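Local atomic coordinates of 190aa long hypothetical protein (Pyrococcus horikoshii, PDB entry 2DDZ), a protein that is of unknown function, forms hexamers, and belongs to an uncharacterised family grouped with the class II tRNA synthetase clan. Residues S23-Y27 with R28-I32; T126-P129 with V130-K133; L83-S86 with L87-L91. One frame throughout, in Å; residues are numbered along the deposited sequence.

Interaction 1 of 3, residues S23-Y27 with R28-I32; sequences SHWAY and RNFGI. With GAI (guanidine), chain Q.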
loop_
_atom_site.group_PDB
_atom_site.type_symbol
_atom_site.label_atom_id
_atom_site.label_comp_id
_atom_site.label_asym_id
_atom_site.label_seq_id
_atom_site.Cartn_x
_atom_site.Cartn_y
_atom_site.Cartn_z
ATOM N N SER E 23 13.949 8.966 -10.861
ATOM C CA SER E 23 14.303 8.339 -9.600
ATOM C C SER E 23 15.789 8.090 -9.463
ATOM O O SER E 23 16.471 7.777 -10.438
ATOM C CB SER E 23 13.538 7.017 -9.403
ATOM O OG SER E 23 13.896 6.037 -10.366
ATOM N N HIS E 24 16.267 8.230 -8.231
ATOM C CA HIS E 24 17.663 8.023 -7.880
ATOM C C HIS E 24 18.598 9.041 -8.529
ATOM O O HIS E 24 19.801 8.835 -8.576
ATOM C CB HIS E 24 18.094 6.598 -8.239
ATOM C CG HIS E 24 17.496 5.540 -7.360
ATOM N ND1 HIS E 24 17.934 5.303 -6.073
ATOM C CD2 HIS E 24 16.522 4.628 -7.599
ATOM C CE1 HIS E 24 17.260 4.287 -5.560
ATOM N NE2 HIS E 24 16.398 3.860 -6.466
ATOM N N TRP E 25 18.044 10.154 -9.003
ATOM C CA TRP E 25 18.859 11.183 -9.635
ATOM C C TRP E 25 19.988 11.671 -8.714
ATOM O O TRP E 25 21.162 11.643 -9.088
ATOM C CB TRP E 25 17.990 12.366 -10.051
ATOM C CG TRP E 25 18.764 13.446 -10.725
ATOM C CD1 TRP E 25 19.318 13.397 -11.967
ATOM C CD2 TRP E 25 19.105 14.726 -10.180
ATOM N NE1 TRP E 25 19.984 14.568 -12.233
ATOM C CE2 TRP E 25 19.871 15.402 -11.154
ATOM C CE3 TRP E 25 18.839 15.366 -8.964
ATOM C CZ2 TRP E 25 20.375 16.694 -10.952
ATOM C CZ3 TRP E 25 19.343 16.659 -8.761
ATOM C CH2 TRP E 25 20.102 17.305 -9.753
ATOM N N ALA E 26 19.615 12.112 -7.512
ATOM C CA ALA E 26 20.566 12.600 -6.526
ATOM C C ALA E 26 21.619 11.550 -6.177
ATOM O O ALA E 26 22.796 11.873 -6.040
ATOM C CB ALA E 26 19.826 13.051 -5.245
ATOM N N TYR E 27 21.203 10.298 -6.030
ATOM C CA TYR E 27 22.137 9.248 -5.670
ATOM C C TYR E 27 23.046 8.869 -6.824
ATOM O O TYR E 27 24.239 8.602 -6.633
ATOM C CB TYR E 27 21.380 8.021 -5.152
ATOM C CG TYR E 27 22.285 6.891 -4.715
ATOM C CD1 TYR E 27 23.236 7.077 -3.707
ATOM C CD2 TYR E 27 22.228 5.647 -5.348
ATOM C CE1 TYR E 27 24.116 6.057 -3.346
ATOM C CE2 TYR E 27 23.097 4.616 -4.994
ATOM C CZ TYR E 27 24.041 4.829 -3.998
ATOM O OH TYR E 27 24.919 3.820 -3.684
ATOM N N ARG E 28 22.502 8.867 -8.034
ATOM C CA ARG E 28 23.296 8.518 -9.213
ATOM C C ARG E 28 24.378 9.554 -9.485
ATOM O O ARG E 28 25.515 9.204 -9.780
ATOM C CB ARG E 28 22.386 8.411 -10.437
ATOM C CG ARG E 28 21.957 7.009 -10.769
ATOM C CD ARG E 28 21.128 6.970 -12.060
ATOM N NE ARG E 28 19.723 7.419 -11.956
ATOM C CZ ARG E 28 19.253 8.611 -12.340
ATOM N NH1 ARG E 28 17.965 8.880 -12.212
ATOM N NH2 ARG E 28 20.057 9.540 -12.842
ATOM N N ASN E 29 24.010 10.825 -9.351
ATOM C CA ASN E 29 24.931 11.925 -9.632
ATOM C C ASN E 29 25.779 12.474 -8.476
ATOM O O ASN E 29 26.942 12.821 -8.672
ATOM C CB ASN E 29 24.142 13.062 -10.277
ATOM C CG ASN E 29 23.604 12.682 -11.646
ATOM O OD1 ASN E 29 22.534 12.080 -11.774
ATOM N ND2 ASN E 29 24.353 13.025 -12.678
ATOM N N PHE E 30 25.206 12.545 -7.279
ATOM C CA PHE E 30 25.923 13.089 -6.133
ATOM C C PHE E 30 26.207 12.082 -5.013
ATOM O O PHE E 30 26.819 12.423 -4.009
ATOM C CB PHE E 30 25.137 14.284 -5.611
ATOM C CG PHE E 30 24.710 15.238 -6.699
ATOM C CD1 PHE E 30 25.658 15.992 -7.397
ATOM C CD2 PHE E 30 23.360 15.371 -7.040
ATOM C CE1 PHE E 30 25.273 16.867 -8.413
ATOM C CE2 PHE E 30 22.962 16.243 -8.055
ATOM C CZ PHE E 30 23.923 16.993 -8.745
ATOM N N GLY E 31 25.773 10.840 -5.189
ATOM C CA GLY E 31 26.034 9.830 -4.179
ATOM C C GLY E 31 25.275 9.996 -2.874
ATOM O O GLY E 31 25.619 9.379 -1.865
ATOM N N ILE E 32 24.243 10.826 -2.892
ATOM C CA ILE E 32 23.432 11.063 -1.707
ATOM C C ILE E 32 22.360 9.983 -1.635
ATOM O O ILE E 32 21.471 9.920 -2.483
ATOM C CB ILE E 32 22.763 12.444 -1.780
ATOM C CG1 ILE E 32 23.838 13.522 -1.879
ATOM C CG2 ILE E 32 21.897 12.678 -0.555
ATOM C CD1 ILE E 32 23.303 14.884 -2.299
HETATM C C GAI Q . 25.114 16.893 -13.386
HETATM N N1 GAI Q . 24.307 17.276 -14.338
HETATM N N2 GAI Q . 26.451 17.018 -13.510
HETATM N N3 GAI Q . 24.594 16.360 -12.252
#
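The guanidinium NH1 of Arg28 donates to the backbone O of Ser23 at 2.6 Å, with an N-H...O angle of 143°, and so holds the residue that leads into the short helix 25-30. This helix connects the parallel strands 5-8 and 36-45 in a beta-alpha-beta unit, and His24 is its N-cap residue. The donor stands above the Ser23 carbonyl plane. A bend in the arginine chain (chi3 -77°) folds the guanidinium back along the helix start, where His24 O and Trp25 CA lie over one of its faces. A leucine here removes the guanidinium, and Ser23 O would probably lose its mate and the approach to the helix be less firmly held. Regular i to i+4 bonds follow: Arg28 N to His24 O at 2.8 Å, and Phe30 N to Ala26 O, also 2.8 Å. Gly31, with positive phi, leaves the helix and gives Tyr27 O only a weak bond. Bound guanidine lies beside Asn29 and Phe30, while Val38 of strand 36-45 packs against both Trp25 and Phe30. These two rings meet edge-to-face, centroids 5.2 Å apart and planes at 84°, with Phe30 CE2 over the indole 3.5 Å from Trp25 CH2.

Interaction 2 of 3, residues T126-P129 with V130-K133; sequences TVSP and VSIK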
loop_
_atom_site.group_PDB
_atom_site.type_symbol
_atom_site.label_atom_id
_atom_site.label_comp_id
_atom_site.label_asym_id
_atom_site.label_seq_id
_atom_site.Cartn_x
_atom_site.Cartn_y
_atom_site.Cartn_z
ATOM N N THR E 126 5.263 14.060 -8.717
ATOM C CA THR E 126 4.865 12.784 -9.274
ATOM C C THR E 126 5.548 11.628 -8.557
ATOM O O THR E 126 6.136 11.805 -7.496
ATOM C CB THR E 126 5.158 12.710 -10.805
ATOM O OG1 THR E 126 4.626 11.487 -11.328
ATOM C CG2 THR E 126 6.653 12.763 -11.083
ATOM N N VAL E 127 5.446 10.431 -9.111
ATOM C CA VAL E 127 6.064 9.284 -8.472
ATOM C C VAL E 127 6.739 8.403 -9.492
ATOM O O VAL E 127 6.498 8.524 -10.705
ATOM C CB VAL E 127 5.024 8.392 -7.712
ATOM C CG1 VAL E 127 4.219 9.224 -6.726
ATOM C CG2 VAL E 127 4.115 7.693 -8.710
ATOM N N SER E 128 7.588 7.523 -8.972
ATOM C CA SER E 128 8.314 6.531 -9.755
ATOM C C SER E 128 7.926 5.225 -9.056
ATOM O O SER E 128 7.311 5.251 -7.997
ATOM C CB SER E 128 9.825 6.741 -9.640
ATOM O OG SER E 128 10.284 6.381 -8.355
ATOM N N PRO E 129 8.272 4.070 -9.632
ATOM C CA PRO E 129 7.879 2.848 -8.932
ATOM C C PRO E 129 8.401 2.760 -7.497
ATOM O O PRO E 129 7.822 2.047 -6.684
ATOM C CB PRO E 129 8.445 1.748 -9.827
ATOM C CG PRO E 129 8.381 2.373 -11.204
ATOM C CD PRO E 129 8.898 3.761 -10.931
ATOM N N VAL E 130 9.473 3.484 -7.171
ATOM C CA VAL E 130 10.041 3.402 -5.822
ATOM C C VAL E 130 10.170 4.695 -5.018
ATOM O O VAL E 130 10.776 4.692 -3.948
ATOM C CB VAL E 130 11.443 2.787 -5.852
ATOM C CG1 VAL E 130 11.422 1.492 -6.634
ATOM C CG2 VAL E 130 12.428 3.782 -6.457
ATOM N N SER E 131 9.627 5.802 -5.510
ATOM C CA SER E 131 9.776 7.035 -4.755
ATOM C C SER E 131 8.899 8.194 -5.226
ATOM O O SER E 131 8.276 8.136 -6.289
ATOM C CB SER E 131 11.240 7.477 -4.807
ATOM O OG SER E 131 11.538 7.969 -6.100
ATOM N N ILE E 132 8.876 9.248 -4.410
ATOM C CA ILE E 132 8.140 10.470 -4.705
ATOM C C ILE E 132 9.189 11.437 -5.243
ATOM O O ILE E 132 10.278 11.557 -4.670
ATOM C CB ILE E 132 7.522 11.099 -3.435
ATOM C CG1 ILE E 132 6.245 10.356 -3.031
ATOM C CG2 ILE E 132 7.229 12.564 -3.674
ATOM C CD1 ILE E 132 6.486 8.925 -2.638
ATOM N N LYS E 133 8.860 12.120 -6.335
ATOM C CA LYS E 133 9.765 13.067 -6.963
ATOM C C LYS E 133 9.099 14.404 -7.195
ATOM O O LYS E 133 8.065 14.482 -7.860
ATOM C CB LYS E 133 10.271 12.517 -8.301
ATOM C CG LYS E 133 11.364 11.493 -8.145
ATOM C CD LYS E 133 12.539 12.091 -7.379
ATOM C CE LYS E 133 13.195 13.272 -8.122
ATOM N NZ LYS E 133 14.401 12.877 -8.917
#
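Strand segments 126-128 and 131-133 run antiparallel, their axes 4.6 Å apart at closest approach and 143° between N-to-C directions, and Pro129 and Val130 link them in a two-residue beta hairpin. Pro129 has type I turn torsions, and Val130 is near them apart from a more extended phi. At the open end Thr126 and Lys133 form a hydrogen-bonded pair, each N to the other's O at 3.0 Å. Next to the turn Ser128 N reaches Ser131 O at 2.8 Å, whereas the return bond, Ser131 N to Ser128 O, is long and weak. Between them Val127 and Ile132 are a non-hydrogen-bonded pair, and Val127 CA brings a CA-H...O contact to Ser131 O.

The side chain of Ser128 joins in the turn. Its OG sits between its own backbone N and carbonyl carbon (chi1 71°) and accepts Val130 N at 3.2 Å, which makes an ST turn. Ser131 OG lies 3.0 Å from the same hydroxyl and is also hydrogen-bonded to Glu74. Lys133, on the same face as the two serines, coils away from the hairpin, and its NZ bonds to Ala20 O and Arg22 O; that gathering of carbonyls probably steadies the buried ammonium.

The contact is buried. Thr126 OG1 bonds to Arg187 O of the fourth subunit, Val130 packs on Val127 of the second subunit, and Pro129 touches a bound guanidine. Val127 and Ile132 project from the other face onto Ile81 and Ala84 of helix 81-100, while Ile132 bonds through its backbone to Leu75, so strand 131-139 lies in the sheet between strand 118-128 and strand 68-75.

Interaction 3 of 3, residues L83-S86 with L87-L91; sequences LASS and LQKLL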
loop_
_atom_site.group_PDB
_atom_site.type_symbol
_atom_site.label_atom_id
_atom_site.label_comp_id
_atom_site.label_asym_id
_atom_site.label_seq_id
_atom_site.Cartn_x
_atom_site.Cartn_y
_atom_site.Cartn_z
ATOM N N LEU E 83 0.018 11.770 -2.026
ATOM C CA LEU E 83 1.047 12.191 -1.082
ATOM C C LEU E 83 1.991 13.160 -1.788
ATOM O O LEU E 83 2.355 14.191 -1.245
ATOM C CB LEU E 83 1.841 10.979 -0.568
ATOM C CG LEU E 83 3.062 11.263 0.325
ATOM C CD1 LEU E 83 2.692 12.211 1.467
ATOM C CD2 LEU E 83 3.591 9.946 0.877
ATOM N N ALA E 84 2.376 12.824 -3.016
ATOM C CA ALA E 84 3.268 13.678 -3.786
ATOM C C ALA E 84 2.648 15.068 -3.992
ATOM O O ALA E 84 3.304 16.088 -3.790
ATOM C CB ALA E 84 3.573 13.028 -5.144
ATOM N N SER E 85 1.382 15.093 -4.395
ATOM C CA SER E 85 0.681 16.337 -4.650
ATOM C C SER E 85 0.495 17.177 -3.378
ATOM O O SER E 85 0.702 18.394 -3.397
ATOM C CB SER E 85 -0.680 16.035 -5.278
ATOM O OG SER E 85 -1.359 17.233 -5.578
ATOM N N SER E 86 0.108 16.531 -2.280
ATOM C CA SER E 86 -0.088 17.252 -1.028
ATOM C C SER E 86 1.230 17.894 -0.607
ATOM O O SER E 86 1.325 19.107 -0.446
ATOM C CB SER E 86 -0.573 16.300 0.075
ATOM O OG SER E 86 -1.862 15.787 -0.210
ATOM N N LEU E 87 2.244 17.058 -0.439
ATOM C CA LEU E 87 3.570 17.500 -0.028
ATOM C C LEU E 87 4.115 18.631 -0.904
ATOM O O LEU E 87 4.702 19.588 -0.409
ATOM C CB LEU E 87 4.521 16.302 -0.053
ATOM C CG LEU E 87 5.852 16.429 0.672
ATOM C CD1 LEU E 87 5.634 16.813 2.132
ATOM C CD2 LEU E 87 6.564 15.097 0.571
ATOM N N GLN E 88 3.919 18.526 -2.212
ATOM C CA GLN E 88 4.394 19.563 -3.118
ATOM C C GLN E 88 3.757 20.926 -2.817
ATOM O O GLN E 88 4.426 21.956 -2.850
ATOM C CB GLN E 88 4.083 19.180 -4.565
ATOM C CG GLN E 88 4.295 20.311 -5.550
ATOM C CD GLN E 88 3.348 20.236 -6.730
ATOM O OE1 GLN E 88 2.154 19.966 -6.565
ATOM N NE2 GLN E 88 3.867 20.491 -7.928
ATOM N N LYS E 89 2.458 20.941 -2.541
ATOM C CA LYS E 89 1.807 22.206 -2.272
ATOM C C LYS E 89 2.110 22.736 -0.870
ATOM O O LYS E 89 2.029 23.935 -0.625
ATOM C CB LYS E 89 0.303 22.094 -2.580
ATOM C CG LYS E 89 0.049 22.204 -4.102
ATOM C CD LYS E 89 -1.371 21.876 -4.575
ATOM C CE LYS E 89 -1.531 20.411 -4.996
ATOM N NZ LYS E 89 -0.659 20.017 -6.150
ATOM N N LEU E 90 2.505 21.850 0.039
ATOM C CA LEU E 90 2.864 22.280 1.380
ATOM C C LEU E 90 4.185 23.035 1.280
ATOM O O LEU E 90 4.379 24.057 1.939
ATOM C CB LEU E 90 3.055 21.085 2.308
ATOM C CG LEU E 90 3.552 21.427 3.715
ATOM C CD1 LEU E 90 2.615 22.435 4.399
ATOM C CD2 LEU E 90 3.638 20.150 4.521
ATOM N N LEU E 91 5.090 22.525 0.451
ATOM C CA LEU E 91 6.395 23.148 0.279
ATOM C C LEU E 91 6.293 24.500 -0.439
ATOM O O LEU E 91 6.982 25.449 -0.067
ATOM C CB LEU E 91 7.331 22.208 -0.489
ATOM C CG LEU E 91 7.630 20.838 0.125
ATOM C CD1 LEU E 91 8.585 20.079 -0.792
ATOM C CD2 LEU E 91 8.245 21.000 1.501
#
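Leu83 O receives Leu87 N at 3.0 Å, and Leu87 CB comes to 3.3 Å from the same oxygen, a close approach that follows from the helical turn. Ala84 repeats the pattern one residue on: Gln88 N donates to Ala84 O at 3.0 Å, the N-H...O angle being 153°.

Ser85 adds a side-chain link to its backbone bond with Lys89 N. Its OG, anti to its own N (chi1 -178°), accepts Lys89 NZ at 2.9 Å, and it also bonds to Val179 O of the fourth subunit. The lysine chain, bent at chi3 and chi4, turns back toward the first segment, which brings CE to 3.2 Å from Ser85 OG. NZ also donates to Gln88 OE1 at 2.8 Å, close to the axis of that carbonyl, and forms a salt bridge with Asp182 of the fourth subunit. This polar cluster is buried at a subunit interface, so the carboxylate probably favours a charged ammonium there. Both segments belong to the long helix 81-100; Leu87 and Leu91 reach strand 68-75, while Leu90 and, again, Leu91 lie against helix 161-184.

Ser86 OG bonds back to Leu82 O, and Ser86 O is taken by Leu90 N at 3.0 Å and, weakly, by Lys89 N. The serine also packs on Leu87 of the fourth subunit, while Leu87 of this chain packs on Ser86 of that subunit.

How the interactions relate
From the N terminus, interaction 1 comes first, then interaction 3 and finally interaction 2; the three follow in series, and none nests in or crosses another. Interactions 1 and 3 lie along helices 25-30 and 81-100, whereas interaction 2 closes the turn between strands 118-128 and 131-139. The hairpin stands between the helices. It meets interaction 1 where Ser23 CB lies 3.5 Å from Ser128 OG, and Glu74 bridges the junction, its OE2 bonding both His24 N and Ser131 OG. On its other face Ala84 CB approaches Thr126 O to 3.7 Å. Interactions 1 and 3 do not touch, their nearest atoms being about 12 Å apart.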